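Local atomic coordinates of activator of Hsp90 ATPase homologue 1/2-like C-terminal domain-containing protein (Mycobacterium smegmatis, PDB entry 3UID), a protein that is probably a type II toxin, the structural homologue of Rv2035 of Mycobacterium tuberculosis, built on the SRPBCC fold of the AHA1 family. Residues P2-L10 / L15-A23; P24-Y32 / Y113-T122. All coordinates share one frame; numbering follows the deposited sequence. Where two conformers were deposited one is given.

Contact 1. Residues P2-L10 / L15-A23; sequences PVTDVKHDL and LTITAEFAA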
loop_
_atom_site.group_PDB
_atom_site.type_symbol
_atom_site.label_atom_id
_atom_site.label_comp_id
_atom_site.label_asym_id
_atom_site.label_seq_id
_atom_site.Cartn_x
_atom_site.Cartn_y
_atom_site.Cartn_z
ATOM N N PRO A 2 11.847 -8.288 -0.518
ATOM C CA PRO A 2 12.218 -6.991 -1.092
ATOM C C PRO A 2 11.453 -6.700 -2.374
ATOM O O PRO A 2 10.690 -7.541 -2.871
ATOM C CB PRO A 2 13.712 -7.163 -1.400
ATOM C CG PRO A 2 13.892 -8.626 -1.570
ATOM C CD PRO A 2 12.948 -9.262 -0.597
ATOM N N VAL A 3 11.658 -5.510 -2.915
ATOM C CA VAL A 3 11.044 -5.144 -4.171
ATOM C C VAL A 3 11.775 -5.880 -5.299
ATOM O O VAL A 3 13.011 -5.929 -5.323
ATOM C CB VAL A 3 11.160 -3.626 -4.412
ATOM C CG1 VAL A 3 10.573 -3.249 -5.773
ATOM C CG2 VAL A 3 10.497 -2.854 -3.294
ATOM N N THR A 4 11.011 -6.464 -6.222
ATOM C CA THR A 4 11.588 -7.200 -7.342
ATOM C C THR A 4 11.317 -6.574 -8.714
ATOM O O THR A 4 12.037 -6.870 -9.682
ATOM C CB THR A 4 11.148 -8.681 -7.359
ATOM O OG1 THR A 4 9.724 -8.761 -7.497
ATOM C CG2 THR A 4 11.576 -9.391 -6.073
ATOM N N ASP A 5 10.289 -5.718 -8.803
ATOM C CA ASP A 5 9.983 -5.024 -10.053
ATOM C C ASP A 5 9.100 -3.822 -9.798
ATOM O O ASP A 5 8.251 -3.847 -8.920
ATOM C CB ASP A 5 9.266 -5.949 -11.037
ATOM C CG ASP A 5 9.238 -5.389 -12.454
ATOM O OD1 ASP A 5 10.282 -5.411 -13.129
ATOM O OD2 ASP A 5 8.171 -4.934 -12.893
ATOM N N VAL A 6 9.322 -2.777 -10.587
ATOM C CA VAL A 6 8.449 -1.625 -10.640
ATOM C C VAL A 6 8.166 -1.359 -12.109
ATOM O O VAL A 6 9.094 -1.265 -12.913
ATOM C CB VAL A 6 9.142 -0.397 -10.033
ATOM C CG1 VAL A 6 8.285 0.852 -10.237
ATOM C CG2 VAL A 6 9.426 -0.641 -8.551
ATOM N N LYS A 7 6.887 -1.263 -12.468
ATOM C CA LYS A 7 6.528 -0.962 -13.849
ATOM C C LYS A 7 5.400 0.046 -13.987
ATOM O O LYS A 7 4.296 -0.160 -13.479
ATOM C CB LYS A 7 6.170 -2.228 -14.640
ATOM C CG LYS A 7 6.028 -1.926 -16.121
ATOM C CD LYS A 7 5.694 -3.137 -16.962
ATOM C CE LYS A 7 5.358 -2.691 -18.387
ATOM N NZ LYS A 7 5.025 -3.822 -19.294
ATOM N N HIS A 8 5.701 1.136 -14.677
ATOM C CA HIS A 8 4.687 2.092 -15.110
ATOM C C HIS A 8 4.286 1.718 -16.519
ATOM O O HIS A 8 5.066 1.883 -17.455
ATOM C CB HIS A 8 5.255 3.514 -15.090
ATOM C CG HIS A 8 4.333 4.552 -15.661
ATOM N ND1 HIS A 8 4.757 5.832 -15.951
ATOM C CD2 HIS A 8 3.022 4.504 -16.001
ATOM C CE1 HIS A 8 3.748 6.527 -16.446
ATOM N NE2 HIS A 8 2.686 5.744 -16.494
ATOM N N ASP A 9 3.067 1.219 -16.660
ATOM C CA ASP A 9 2.540 0.826 -17.952
ATOM C C ASP A 9 1.764 2.006 -18.547
ATOM O O ASP A 9 0.674 2.344 -18.078
ATOM C CB ASP A 9 1.663 -0.423 -17.777
ATOM C CG ASP A 9 1.246 -1.047 -19.095
ATOM O OD1 ASP A 9 1.050 -0.310 -20.077
ATOM O OD2 ASP A 9 1.088 -2.290 -19.130
ATOM N N LEU A 10 2.343 2.641 -19.564
ATOM C CA LEU A 10 1.749 3.832 -20.163
ATOM C C LEU A 10 0.424 3.502 -20.842
ATOM O O LEU A 10 -0.501 4.311 -20.851
ATOM C CB LEU A 10 2.711 4.453 -21.186
ATOM C CG LEU A 10 4.183 4.544 -20.785
ATOM C CD1 LEU A 10 5.034 5.104 -21.936
ATOM C CD2 LEU A 10 4.352 5.386 -19.527
ATOM N N LEU A 15 0.475 1.576 -12.337
ATOM C CA LEU A 15 1.760 1.426 -11.661
ATOM C C LEU A 15 1.726 0.133 -10.861
ATOM O O LEU A 15 0.906 -0.027 -9.959
ATOM C CB LEU A 15 2.043 2.617 -10.742
ATOM C CG LEU A 15 3.264 2.453 -9.838
ATOM C CD1 LEU A 15 4.544 2.385 -10.658
ATOM C CD2 LEU A 15 3.340 3.593 -8.838
ATOM N N THR A 16 2.591 -0.806 -11.232
ATOM C CA THR A 16 2.627 -2.114 -10.597
ATOM C C THR A 16 3.952 -2.306 -9.885
ATOM O O THR A 16 5.020 -2.125 -10.477
ATOM C CB THR A 16 2.408 -3.233 -11.632
ATOM O OG1 THR A 16 1.126 -3.056 -12.249
ATOM C CG2 THR A 16 2.432 -4.583 -10.958
ATOM N N ILE A 17 3.872 -2.617 -8.599
ATOM C CA ILE A 17 5.054 -2.945 -7.826
ATOM C C ILE A 17 4.956 -4.414 -7.427
ATOM O O ILE A 17 3.909 -4.885 -6.973
ATOM C CB ILE A 17 5.178 -2.036 -6.601
ATOM C CG1 ILE A 17 5.293 -0.580 -7.067
ATOM C CG2 ILE A 17 6.379 -2.452 -5.761
ATOM C CD1 ILE A 17 5.733 0.391 -5.997
ATOM N N THR A 18 6.036 -5.147 -7.646
ATOM C CA THR A 18 6.082 -6.557 -7.297
ATOM C C THR A 18 7.126 -6.745 -6.207
ATOM O O THR A 18 8.185 -6.111 -6.232
ATOM C CB THR A 18 6.439 -7.418 -8.525
ATOM O OG1 THR A 18 5.534 -7.128 -9.599
ATOM C CG2 THR A 18 6.367 -8.906 -8.190
ATOM N N ALA A 19 6.804 -7.585 -5.232
ATOM C CA ALA A 19 7.729 -7.903 -4.153
ATOM C C ALA A 19 7.752 -9.393 -3.929
ATOM O O ALA A 19 6.810 -10.094 -4.295
ATOM C CB ALA A 19 7.289 -7.230 -2.868
ATOM N N GLU A 20 8.852 -9.862 -3.350
ATOM C CA GLU A 20 8.934 -11.229 -2.870
ATOM C C GLU A 20 9.237 -11.226 -1.383
ATOM O O GLU A 20 10.113 -10.501 -0.913
ATOM C CB GLU A 20 9.975 -12.013 -3.663
ATOM C CG GLU A 20 9.507 -12.313 -5.074
ATOM C CD GLU A 20 10.575 -12.948 -5.939
ATOM O OE1 GLU A 20 11.563 -13.477 -5.387
ATOM O OE2 GLU A 20 10.420 -12.915 -7.179
ATOM N N PHE A 21 8.480 -12.024 -0.633
ATOM C CA PHE A 21 8.625 -12.070 0.822
ATOM C C PHE A 21 8.924 -13.493 1.268
ATOM O O PHE A 21 8.321 -14.437 0.761
ATOM C CB PHE A 21 7.328 -11.626 1.496
ATOM C CG PHE A 21 6.945 -10.193 1.229
ATOM C CD1 PHE A 21 7.803 -9.154 1.567
ATOM C CD2 PHE A 21 5.717 -9.887 0.662
ATOM C CE1 PHE A 21 7.438 -7.828 1.337
ATOM C CE2 PHE A 21 5.342 -8.566 0.430
ATOM C CZ PHE A 21 6.205 -7.539 0.764
ATOM N N ALA A 22 9.829 -13.651 2.230
ATOM C CA ALA A 22 10.180 -14.988 2.708
ATOM C C ALA A 22 9.277 -15.399 3.866
ATOM O O ALA A 22 9.729 -15.598 4.992
ATOM C CB ALA A 22 11.653 -15.059 3.100
ATOM N N ALA A 23 7.983 -15.497 3.566
ATOM C CA ALA A 23 6.981 -15.926 4.521
ATOM C C ALA A 23 5.758 -16.366 3.735
ATOM O O ALA A 23 5.588 -15.986 2.569
ATOM C CB ALA A 23 6.629 -14.775 5.486
HETATM O O HOH W 1 5.921 -4.811 -11.320
HETATM O O HOH W 2 1.866 -1.527 -14.519
#

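Contact 2. Residues P24-Y32 / Y113-T122; sequences PVTRIWQIY and YTFTEHDGGT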
loop_
_atom_site.group_PDB
_atom_site.type_symbol
_atom_site.label_atom_id
_atom_site.label_comp_id
_atom_site.label_asym_id
_atom_site.label_seq_id
_atom_site.Cartn_x
_atom_site.Cartn_y
_atom_site.Cartn_z
ATOM N N PRO A 24 4.898 -17.174 4.357
ATOM C CA PRO A 24 3.719 -17.707 3.668
ATOM C C PRO A 24 2.685 -16.636 3.349
ATOM O O PRO A 24 2.656 -15.586 4.000
ATOM C CB PRO A 24 3.148 -18.714 4.677
ATOM C CG PRO A 24 4.302 -19.089 5.544
ATOM C CD PRO A 24 5.153 -17.857 5.637
ATOM N N VAL A 25 1.845 -16.912 2.357
ATOM C CA VAL A 25 0.783 -15.992 1.981
ATOM C C VAL A 25 -0.090 -15.631 3.182
ATOM O O VAL A 25 -0.478 -14.471 3.333
ATOM C CB VAL A 25 -0.089 -16.576 0.875
ATOM C CG1 VAL A 25 -1.381 -15.807 0.782
ATOM C CG2 VAL A 25 0.666 -16.534 -0.460
ATOM N N THR A 26 -0.398 -16.617 4.020
ATOM C CA THR A 26 -1.234 -16.364 5.198
ATOM C C THR A 26 -0.607 -15.332 6.124
ATOM O O THR A 26 -1.313 -14.501 6.701
ATOM C CB THR A 26 -1.551 -17.646 5.980
ATOM O OG1 THR A 26 -0.339 -18.351 6.283
ATOM C CG2 THR A 26 -2.446 -18.543 5.147
ATOM N N ARG A 27 0.715 -15.372 6.255
ATOM C CA ARG A 27 1.430 -14.375 7.071
ATOM C C ARG A 27 1.360 -12.956 6.487
ATOM O O ARG A 27 1.087 -11.993 7.206
ATOM C CB ARG A 27 2.901 -14.761 7.257
ATOM C CG ARG A 27 3.721 -13.622 7.916
ATOM C CD ARG A 27 3.301 -13.483 9.359
ATOM N NE ARG A 27 3.922 -12.342 10.046
ATOM C CZ ARG A 27 3.341 -11.153 10.197
ATOM N NH1 ARG A 27 2.133 -10.928 9.698
ATOM N NH2 ARG A 27 3.965 -10.182 10.847
ATOM N N ILE A 28 1.628 -12.819 5.189
ATOM C CA ILE A 28 1.581 -11.524 4.534
ATOM C C ILE A 28 0.178 -10.924 4.600
ATOM O O ILE A 28 0.018 -9.725 4.792
ATOM C CB ILE A 28 2.093 -11.614 3.084
ATOM C CG1 ILE A 28 3.498 -12.227 3.063
ATOM C CG2 ILE A 28 2.119 -10.238 2.444
ATOM C CD1 ILE A 28 4.550 -11.408 3.813
ATOM N N TRP A 29 -0.846 -11.762 4.464
ATOM C CA TRP A 29 -2.213 -11.278 4.559
ATOM C C TRP A 29 -2.428 -10.504 5.865
ATOM O O TRP A 29 -3.090 -9.469 5.878
ATOM C CB TRP A 29 -3.213 -12.436 4.473
ATOM C CG TRP A 29 -4.627 -11.962 4.575
ATOM C CD1 TRP A 29 -5.408 -11.921 5.700
ATOM C CD2 TRP A 29 -5.419 -11.416 3.520
ATOM N NE1 TRP A 29 -6.647 -11.413 5.399
ATOM C CE2 TRP A 29 -6.678 -11.087 4.068
ATOM C CE3 TRP A 29 -5.195 -11.189 2.159
ATOM C CZ2 TRP A 29 -7.701 -10.542 3.301
ATOM C CZ3 TRP A 29 -6.214 -10.637 1.403
ATOM C CH2 TRP A 29 -7.449 -10.327 1.972
ATOM N N GLN A 30 -1.867 -11.018 6.952
ATOM C CA GLN A 30 -2.063 -10.421 8.271
ATOM C C GLN A 30 -1.393 -9.061 8.452
ATOM O O GLN A 30 -1.779 -8.289 9.346
ATOM C CB GLN A 30 -1.617 -11.393 9.371
ATOM C CG GLN A 30 -2.470 -12.641 9.458
ATOM C CD GLN A 30 -3.941 -12.352 9.755
ATOM O OE1 GLN A 30 -4.266 -11.361 10.419
ATOM N NE2 GLN A 30 -4.820 -13.201 9.261
ATOM N N ILE A 31 -0.393 -8.767 7.625
ATOM C CA ILE A 31 0.197 -7.428 7.584
ATOM C C ILE A 31 -0.891 -6.385 7.287
ATOM O O ILE A 31 -0.911 -5.297 7.882
ATOM C CB ILE A 31 1.310 -7.323 6.514
ATOM C CG1 ILE A 31 2.500 -8.250 6.833
ATOM C CG2 ILE A 31 1.769 -5.866 6.333
ATOM C CD1 ILE A 31 3.348 -7.782 7.985
ATOM N N TYR A 32 -1.787 -6.720 6.357
ATOM C CA TYR A 32 -2.847 -5.812 5.922
ATOM C C TYR A 32 -4.123 -5.953 6.743
ATOM O O TYR A 32 -4.872 -4.992 6.891
ATOM C CB TYR A 32 -3.120 -6.015 4.424
ATOM C CG TYR A 32 -1.868 -5.722 3.648
ATOM C CD1 TYR A 32 -1.534 -4.420 3.308
ATOM C CD2 TYR A 32 -0.975 -6.739 3.325
ATOM C CE1 TYR A 32 -0.347 -4.137 2.641
ATOM C CE2 TYR A 32 0.212 -6.469 2.653
ATOM C CZ TYR A 32 0.512 -5.167 2.309
ATOM O OH TYR A 32 1.687 -4.893 1.656
ATOM N N TYR A 113 -4.420 -5.730 -4.716
ATOM C CA TYR A 113 -3.259 -6.398 -4.133
ATOM C C TYR A 113 -3.466 -7.897 -4.210
ATOM O O TYR A 113 -4.501 -8.411 -3.779
ATOM C CB TYR A 113 -3.124 -6.029 -2.656
ATOM C CG TYR A 113 -2.672 -4.609 -2.365
ATOM C CD1 TYR A 113 -2.645 -3.627 -3.352
ATOM C CD2 TYR A 113 -2.275 -4.264 -1.075
ATOM C CE1 TYR A 113 -2.212 -2.319 -3.048
ATOM C CE2 TYR A 113 -1.859 -2.982 -0.759
ATOM C CZ TYR A 113 -1.832 -2.019 -1.744
ATOM O OH TYR A 113 -1.413 -0.752 -1.432
ATOM N N THR A 114 -2.477 -8.600 -4.750
ATOM C CA THR A 114 -2.576 -10.039 -4.901
ATOM C C THR A 114 -1.358 -10.725 -4.290
ATOM O O THR A 114 -0.217 -10.326 -4.551
ATOM C CB THR A 114 -2.752 -10.412 -6.380
ATOM O OG1 THR A 114 -3.907 -9.738 -6.891
ATOM C CG2 THR A 114 -2.925 -11.908 -6.546
ATOM N N PHE A 115 -1.616 -11.751 -3.475
ATOM C CA PHE A 115 -0.576 -12.497 -2.767
ATOM C C PHE A 115 -0.649 -13.959 -3.195
ATOM O O PHE A 115 -1.661 -14.637 -2.994
ATOM C CB PHE A 115 -0.770 -12.380 -1.248
ATOM C CG PHE A 115 -0.974 -10.972 -0.784
ATOM C CD1 PHE A 115 0.058 -10.055 -0.871
ATOM C CD2 PHE A 115 -2.191 -10.561 -0.270
ATOM C CE1 PHE A 115 -0.119 -8.748 -0.458
ATOM C CE2 PHE A 115 -2.378 -9.249 0.138
ATOM C CZ PHE A 115 -1.334 -8.343 0.051
ATOM N N THR A 116 0.417 -14.451 -3.815
ATOM C CA THR A 116 0.419 -15.833 -4.272
ATOM C C THR A 116 1.663 -16.576 -3.846
ATOM O O THR A 116 2.717 -15.981 -3.616
ATOM C CB THR A 116 0.222 -15.922 -5.791
ATOM O OG1 THR A 116 1.198 -15.110 -6.453
ATOM C CG2 THR A 116 -1.179 -15.430 -6.162
ATOM N N GLU A 117 1.525 -17.890 -3.731
ATOM C CA GLU A 117 2.608 -18.720 -3.264
ATOM C C GLU A 117 3.720 -18.711 -4.295
ATOM O O GLU A 117 3.481 -18.879 -5.494
ATOM C CB GLU A 117 2.105 -20.148 -3.008
ATOM C CG GLU A 117 0.972 -20.258 -1.971
ATOM C CD GLU A 117 -0.391 -19.800 -2.495
ATOM O OE1 GLU A 117 -0.524 -19.549 -3.719
ATOM O OE2 GLU A 117 -1.335 -19.691 -1.676
ATOM N N HIS A 118 4.940 -18.488 -3.829
ATOM C CA HIS A 118 6.089 -18.420 -4.710
ATOM C C HIS A 118 7.288 -18.970 -3.952
ATOM O O HIS A 118 7.947 -18.244 -3.208
ATOM C CB HIS A 118 6.335 -16.978 -5.147
ATOM C CG HIS A 118 7.343 -16.845 -6.243
ATOM N ND1 HIS A 118 8.696 -16.766 -6.002
ATOM C CD2 HIS A 118 7.194 -16.781 -7.587
ATOM C CE1 HIS A 118 9.340 -16.659 -7.151
ATOM N NE2 HIS A 118 8.452 -16.666 -8.128
ATOM N N ASP A 119 7.534 -20.268 -4.121
ATOM C CA ASP A 119 8.633 -20.962 -3.447
ATOM C C ASP A 119 8.367 -21.171 -1.961
ATOM O O ASP A 119 9.295 -21.133 -1.158
ATOM C CB ASP A 119 9.951 -20.205 -3.632
ATOM C CG ASP A 119 10.350 -20.079 -5.087
ATOM O OD1 ASP A 119 10.976 -19.059 -5.446
ATOM O OD2 ASP A 119 10.037 -21.000 -5.871
ATOM N N GLY A 120 7.104 -21.397 -1.601
ATOM C CA GLY A 120 6.714 -21.525 -0.206
ATOM C C GLY A 120 6.646 -20.170 0.469
ATOM O O GLY A 120 6.160 -20.035 1.603
ATOM N N GLY A 121 7.152 -19.164 -0.245
ATOM C CA GLY A 121 7.103 -17.781 0.185
ATOM C C GLY A 121 5.966 -17.077 -0.525
ATOM O O GLY A 121 5.012 -17.729 -0.964
ATOM N N THR A 122 6.056 -15.755 -0.644
ATOM C CA THR A 122 4.969 -14.982 -1.229
ATOM C C THR A 122 5.457 -14.021 -2.292
ATOM O O THR A 122 6.406 -13.261 -2.068
ATOM C CB THR A 122 4.244 -14.148 -0.156
ATOM O OG1 THR A 122 3.666 -15.032 0.807
ATOM C CG2 THR A 122 3.139 -13.285 -0.776
#

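Contact 1. Residues P2-L10 / L15-A23
The antiparallel hairpin at the sheet edge of this SRPBCC fold carries a classic beta bulge, in which Thr4 and Asp5 together face Thr18. Thr18 O is the point of convergence: Thr4 N gives it a straight bond of 2.8 Å (171° at the hydrogen), while Asp5 N adds a weak one and Thr4 OG1 another weak one. Set between its backbone N and carbonyl carbon (chi1 61°), Thr4 OG1 also lies 3.4 Å from Thr18 CG2. Thr4 CG2, the other branch, meets Glu20 CD at 3.7 Å in the conformer given, where the two side chains cross at about a right angle; in that conformer the Glu20 carboxylate has a long, weak ion pair with Arg123. Beyond the bulge the ladder is regular. Thr18 N bonds to Asp5 O at 2.9 Å, and Lys7 and Thr16 exchange a reciprocal pair of backbone bonds. On the face shared by Val3, Val6, Leu15 and Ile17 the apolar contacts are loose, with Val6 CG1 4.1 Å from Leu15 CD1; helices 133-141 and 144-158 pack against this face at Leu15 and Ile17. The other face is polar and wet. A water there donates to Asp5 OD2 at 2.7 Å and to Thr16 O, and accepts from Thr18 OG1; a second joins Lys7 O to Thr16 OG1. The polar part of the pairing with strand 14-21 is thus mainly backbone bonds supplemented by two waters, and the bulge loads one carbonyl oxygen with three donors, two of them weak.

Contact 2. Residues P24-Y32 / Y113-T122
Phe115 and Val25 meet where helix 25-33 packs along strand 109-118, part of the helix-against-sheet core of the Bet v 1-like fold; the axes of 25-32 and 113-118 lie 8.5 Å apart and run nearly antiparallel, at 158°. Phe115 points its ring into the helix and is bordered by three of its residues. Ile28 CG2 lies 3.9 Å from Phe115 CD1 on one flank of the ring, and Trp29 CE3 comes to 3.9 Å from Phe115 CD2 on the other flank, both from the helix side of the ring plane; Phe115 CD2 in turn sits at the edge of the indole, near its plane. At the far end Phe115 CZ reaches Tyr32 CE2 at 3.6 Å; the planes of these two rings differ by 23°, yet they are displaced so that little of one lies over the other. Tyr113 completes the aromatic cluster, turning its edge to the face of Tyr32 in an offset edge-to-face pair with Tyr113 CE2 3.9 Å from Tyr32 CE1. Ile31 CG2 lies over the opposite face of Tyr32, whose hydroxyl is hydrogen-bonded to that of Tyr126. Val25, in the first turn of the helix, spreads its two methyls over the strand. Placed anti to the backbone N (chi1 164°), Val25 CG1 rests 4.0 Å from Phe115 CB, while Val25 CG2 lies 3.5 Å from Thr116 C and close to the carboxylate of Glu117, which is hydrogen-bonded to His87. Thr122 comes in from the neighbouring strand, across a type I' turn from His118 to Gly121. Thr122 OG1 hydrogen-bonds to Ala23 O and lies 3.6 Å from Ile28 CG1.

How the contacts relate
Along the chain the hairpin of contact 1 is complete before the helix of contact 2 begins, and the centres of the two contacts are about 14 Å apart. Strand 14-21 leads directly into helix 25-33, so the chain passes from the hairpin to the helix within a few residues. Both contacts reach the same antiparallel sheet: strand 14-21 lies between the outermost strand 3-9 and strand 121-129, which pairs in turn with 109-118. At the seam Thr122 O accepts a probable hydrogen bond from Phe21 N, and Phe21 CB packs on Ile28 CD1. Phe21, Ile28 and Tyr32 all touch Ile155 of helix 144-158, tying the N-terminal hairpin, the first helix and the C-terminal helix into one core.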